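Long-range contact in testis-expressed protein 101 (Mus musculus, PDB 7BPS), which takes part in fertilization by controlling sperm binding to the zona pellucida and sperm migration into the oviduct: residues Thr22-Ser27 with Asn95-Ala100. Sequence-based numbering, arbitrary orientation.
Sequences TFNWTS and NKDSLA. With NAG (2-acetamido-2-deoxy-beta-D-glucopyranose), chain C; FUC (alpha-L-fucopyranose), chain B; SO4 (sulfate ion), chain G.
Phe23 receives Leu99 on one face of its ring: CG is anti to the backbone N (chi1 -164°), and Leu99 CD1 lies over the ring, 4.0 Å from its centroid, in a CH-pi contact. A water bridges the two backbones, lying 2.8 Å from Phe23 O and taking the N-H of Leu99. At Asn24 the amide does double duty. ND2 carries the N-linked GlcNAc, whereas Asn24 OD1 accepts from Thr26 N at 3.1 Å, closing an Asx turn that an asparagine is well shaped to make. Trp25 N then gives the direct backbone bond to Asp97 O, 2.7 Å and almost straight at 178°, although the donor stands above the carbonyl plane. Here two irregular segments running in opposite directions, one following helix 19-22 and the other following strand 80-88, lie over the antiparallel sheet of the first Ly6/uPAR domain. The broad indole of Trp25 suits its buried place between Leu99 and the sheet: Trp25 CE3 meets Leu99 CD2 at 3.6 Å, so one leucine serves both aromatic rings with separate methyls, while Lys58 of strand 52-61 makes a cation-pi contact with the indole. Thr26 OG1 packs against Asp97 CB at 3.1 Å, and a hydroxyl suits this partly exposed position because it also bonds a second water, shared with Asn95 O.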
ATOM      1  N   THR A  22       2.875   6.721  14.402  1.00 55.92           N
ATOM      2  CA  THR A  22       1.783   6.293  15.317  1.00 59.09           C
ATOM      3  C   THR A  22       1.410   4.807  15.160  1.00 58.74           C
ATOM      4  O   THR A  22       0.832   4.254  16.108  1.00 56.38           O
ATOM      5  CB  THR A  22       0.548   7.161  15.061  1.00 63.91           C
ATOM      6  OG1 THR A  22       0.144   6.920  13.707  1.00 61.37           O
ATOM      7  CG2 THR A  22       0.837   8.627  15.310  1.00 64.78           C
ATOM      8  N   PHE A  23       1.697   4.184  14.016  1.00 56.45           N
ATOM      9  CA  PHE A  23       1.141   2.858  13.637  1.00 49.04           C
ATOM     10  C   PHE A  23       1.801   1.770  14.466  1.00 40.93           C
ATOM     11  O   PHE A  23       3.024   1.608  14.348  1.00 41.70           O
ATOM     12  CB  PHE A  23       1.366   2.559  12.157  1.00 48.20           C
ATOM     13  CG  PHE A  23       0.517   1.442  11.624  1.00 46.16           C
ATOM     14  CD1 PHE A  23       0.950   0.132  11.692  1.00 43.15           C
ATOM     15  CD2 PHE A  23      -0.708   1.710  11.034  1.00 49.41           C
ATOM     16  CE1 PHE A  23       0.177  -0.903  11.184  1.00 42.56           C
ATOM     17  CE2 PHE A  23      -1.484   0.676  10.524  1.00 49.42           C
ATOM     18  CZ  PHE A  23      -1.032  -0.629  10.592  1.00 44.27           C
ATOM     19  N   ASN A  24       1.010   1.080  15.281  1.00 39.57           N
ATOM     20  CA  ASN A  24       1.431  -0.108  16.071  1.00 43.47           C
ATOM     21  C   ASN A  24       1.036  -1.390  15.310  1.00 40.74           C
ATOM     22  O   ASN A  24      -0.158  -1.727  15.309  1.00 38.99           O
ATOM     23  CB  ASN A  24       0.842  -0.089  17.488  1.00 43.36           C
ATOM     24  CG  ASN A  24       1.454  -1.148  18.373  1.00 48.00           C
ATOM     25  OD1 ASN A  24       2.068  -2.083  17.866  1.00 50.51           O
ATOM     26  ND2 ASN A  24       1.314  -1.007  19.685  1.00 60.61           N
ATOM     27  N   TRP A  25       2.014  -2.095  14.737  1.00 39.29           N
ATOM     28  CA  TRP A  25       1.831  -3.321  13.909  1.00 43.76           C
ATOM     29  C   TRP A  25       1.963  -4.621  14.736  1.00 45.27           C
ATOM     30  O   TRP A  25       1.695  -5.704  14.178  1.00 41.12           O
ATOM     31  CB  TRP A  25       2.845  -3.303  12.757  1.00 40.93           C
ATOM     32  CG  TRP A  25       2.458  -4.121  11.568  1.00 35.71           C
ATOM     33  CD1 TRP A  25       1.281  -4.763  11.353  1.00 34.70           C
ATOM     34  CD2 TRP A  25       3.254  -4.320  10.389  1.00 36.84           C
ATOM     35  NE1 TRP A  25       1.307  -5.386  10.133  1.00 37.85           N
ATOM     36  CE2 TRP A  25       2.498  -5.128   9.520  1.00 35.63           C
ATOM     37  CE3 TRP A  25       4.535  -3.909   9.992  1.00 34.73           C
ATOM     38  CZ2 TRP A  25       2.961  -5.494   8.264  1.00 35.69           C
ATOM     39  CZ3 TRP A  25       5.005  -4.300   8.759  1.00 35.25           C
ATOM     40  CH2 TRP A  25       4.221  -5.077   7.905  1.00 35.59           C
ATOM     41  N   THR A  26       2.374  -4.533  16.004  1.00 42.86           N
ATOM     42  CA  THR A  26       2.405  -5.678  16.952  1.00 45.80           C
ATOM     43  C   THR A  26       0.999  -6.293  17.045  1.00 44.70           C
ATOM     44  O   THR A  26       0.042  -5.573  17.338  1.00 49.39           O
ATOM     45  CB  THR A  26       2.946  -5.257  18.325  1.00 48.74           C
ATOM     46  OG1 THR A  26       4.252  -4.716  18.117  1.00 49.51           O
ATOM     47  CG2 THR A  26       3.001  -6.391  19.334  1.00 46.44           C
ATOM     48  N   SER A  27       0.906  -7.590  16.793  1.00 48.67           N
ATOM     49  CA  SER A  27      -0.344  -8.379  16.656  1.00 50.02           C
ATOM     50  C   SER A  27      -0.219  -9.663  17.494  1.00 52.22           C
ATOM     51  O   SER A  27       0.915 -10.048  17.812  1.00 53.99           O
ATOM     52  CB  SER A  27      -0.603  -8.695  15.196  1.00 46.47           C
ATOM     53  OG  SER A  27      -0.476  -7.540  14.373  1.00 41.91           O
ATOM     54  N   ASN A  95       7.572  -9.691  13.450  1.00 41.67           N
ATOM     55  CA  ASN A  95       7.358  -8.980  14.731  1.00 47.75           C
ATOM     56  C   ASN A  95       7.650  -7.472  14.588  1.00 43.67           C
ATOM     57  O   ASN A  95       7.753  -6.787  15.619  1.00 45.22           O
ATOM     58  CB  ASN A  95       8.205  -9.648  15.820  1.00 52.19           C
ATOM     59  CG  ASN A  95       9.702  -9.475  15.628  1.00 57.07           C
ATOM     60  OD1 ASN A  95      10.185  -9.152  14.542  1.00 57.68           O
ATOM     61  ND2 ASN A  95      10.457  -9.669  16.701  1.00 55.16           N
ATOM     62  N   LYS A  96       7.741  -6.943  13.371  1.00 41.60           N
ATOM     63  CA  LYS A  96       7.898  -5.477  13.173  1.00 43.67           C
ATOM     64  C   LYS A  96       6.726  -4.764  13.869  1.00 44.02           C
ATOM     65  O   LYS A  96       5.585  -5.186  13.685  1.00 44.96           O
ATOM     66  CB  LYS A  96       7.980  -5.167  11.678  1.00 46.30           C
ATOM     67  CG  LYS A  96       8.341  -3.728  11.345  1.00 49.66           C
ATOM     68  CD  LYS A  96       9.084  -3.598  10.035  1.00 54.76           C
ATOM     69  CE  LYS A  96       9.528  -2.182   9.735  1.00 58.43           C
ATOM     70  NZ  LYS A  96      10.480  -1.654  10.740  1.00 56.02           N
ATOM     71  N   ASP A  97       6.997  -3.741  14.676  1.00 47.03           N
ATOM     72  CA  ASP A  97       5.996  -3.060  15.541  1.00 50.03           C
ATOM     73  C   ASP A  97       5.606  -1.722  14.902  1.00 47.71           C
ATOM     74  O   ASP A  97       4.493  -1.247  15.154  1.00 50.42           O
ATOM     75  CB  ASP A  97       6.528  -2.956  16.976  1.00 58.56           C
ATOM     76  CG  ASP A  97       6.839  -1.565  17.499  1.00 74.94           C
ATOM     77  OD1 ASP A  97       5.868  -0.785  17.699  1.00 79.25           O
ATOM     78  OD2 ASP A  97       8.039  -1.293  17.766  1.00 79.51           O
ATOM     79  N   SER A  98       6.481  -1.161  14.080  1.00 51.11           N
ATOM     80  CA  SER A  98       6.496   0.271  13.675  1.00 50.64           C
ATOM     81  C   SER A  98       6.852   0.367  12.186  1.00 48.81           C
ATOM     82  O   SER A  98       7.627  -0.486  11.689  1.00 39.31           O
ATOM     83  CB  SER A  98       7.460   1.056  14.562  1.00 47.31           C
ATOM     84  OG  SER A  98       8.341   1.911  13.830  1.00 50.15           O
ATOM     85  N   LEU A  99       6.311   1.381  11.510  1.00 48.56           N
ATOM     86  CA  LEU A  99       6.517   1.630  10.064  1.00 48.64           C
ATOM     87  C   LEU A  99       7.548   2.747   9.859  1.00 51.47           C
ATOM     88  O   LEU A  99       7.647   3.285   8.714  1.00 55.29           O
ATOM     89  CB  LEU A  99       5.166   2.014   9.460  1.00 47.37           C
ATOM     90  CG  LEU A  99       4.034   1.014   9.661  1.00 43.91           C
ATOM     91  CD1 LEU A  99       2.831   1.436   8.844  1.00 44.31           C
ATOM     92  CD2 LEU A  99       4.452  -0.395   9.283  1.00 42.00           C
ATOM     93  N   ALA A 100       8.293   3.111  10.901  1.00 55.06           N
ATOM     94  CA  ALA A 100       9.228   4.264  10.873  1.00 58.93           C
ATOM     95  C   ALA A 100      10.277   4.056   9.770  1.00 54.36           C
ATOM     96  O   ALA A 100      10.525   4.997   9.016  1.00 54.62           O
ATOM     97  CB  ALA A 100       9.854   4.448  12.237  1.00 66.37           C
TER
HETATM   98  C1  NAG C   1       1.894  -1.916  20.659  1.00 73.41           C
HETATM   99  C2  NAG C   1       2.915  -1.217  21.593  1.00 84.33           C
HETATM  100  C3  NAG C   1       3.587  -2.271  22.499  1.00 90.06           C
HETATM  101  C4  NAG C   1       2.517  -3.025  23.270  1.00 91.62           C
HETATM  102  C5  NAG C   1       1.578  -3.698  22.251  1.00 86.40           C
HETATM  103  C6  NAG C   1       0.587  -4.566  23.018  1.00 84.30           C
HETATM  104  C7  NAG C   1       4.170   0.917  21.122  1.00 77.82           C
HETATM  105  C8  NAG C   1       5.380   1.533  20.463  1.00 71.11           C
HETATM  106  N2  NAG C   1       3.956  -0.414  20.902  1.00 83.25           N
HETATM  107  O3  NAG C   1       4.495  -1.715  23.459  1.00 91.17           O
HETATM  108  O4  NAG C   1       3.132  -3.953  24.196  1.00 96.99           O
HETATM  109  O5  NAG C   1       0.935  -2.717  21.392  1.00 79.02           O
HETATM  110  O6  NAG C   1      -0.629  -4.726  22.293  1.00 82.27           O
HETATM  111  O7  NAG C   1       3.446   1.619  21.836  1.00 71.05           O
HETATM  112  C1  FUC B   2      -1.797  -5.221  22.683  1.00100.06           C
HETATM  113  C2  FUC B   2      -3.280  -5.068  22.447  1.00106.50           C
HETATM  114  C3  FUC B   2      -3.459  -4.851  20.936  1.00103.77           C
HETATM  115  C4  FUC B   2      -2.793  -5.955  20.108  1.00102.50           C
HETATM  116  C5  FUC B   2      -1.460  -6.513  20.689  1.00108.75           C
HETATM  117  C6  FUC B   2      -1.288  -8.000  20.401  1.00114.89           C
HETATM  118  O2  FUC B   2      -3.726  -3.978  23.276  1.00 98.26           O
HETATM  119  O3  FUC B   2      -4.841  -4.798  20.545  1.00 98.65           O
HETATM  120  O4  FUC B   2      -3.757  -6.998  19.866  1.00 99.95           O
HETATM  121  O5  FUC B   2      -1.227  -6.381  22.104  1.00100.62           O
HETATM  122  S   SO4 G 306      10.351  -2.250  14.698  1.00 96.64           S
HETATM  123  O1  SO4 G 306      11.326  -2.832  13.805  1.00 97.38           O
HETATM  124  O2  SO4 G 306      11.014  -1.363  15.629  1.00 94.25           O
HETATM  125  O3  SO4 G 306       9.389  -1.505  13.923  1.00 84.84           O
HETATM  126  O4  SO4 G 306       9.681  -3.293  15.435  1.00 88.75           O
HETATM  127  O   HOH W   1       4.726   3.410  12.975  1.00 36.63           O
HETATM  128  O   HOH W   2       5.843  -7.127  17.389  1.00 41.31           O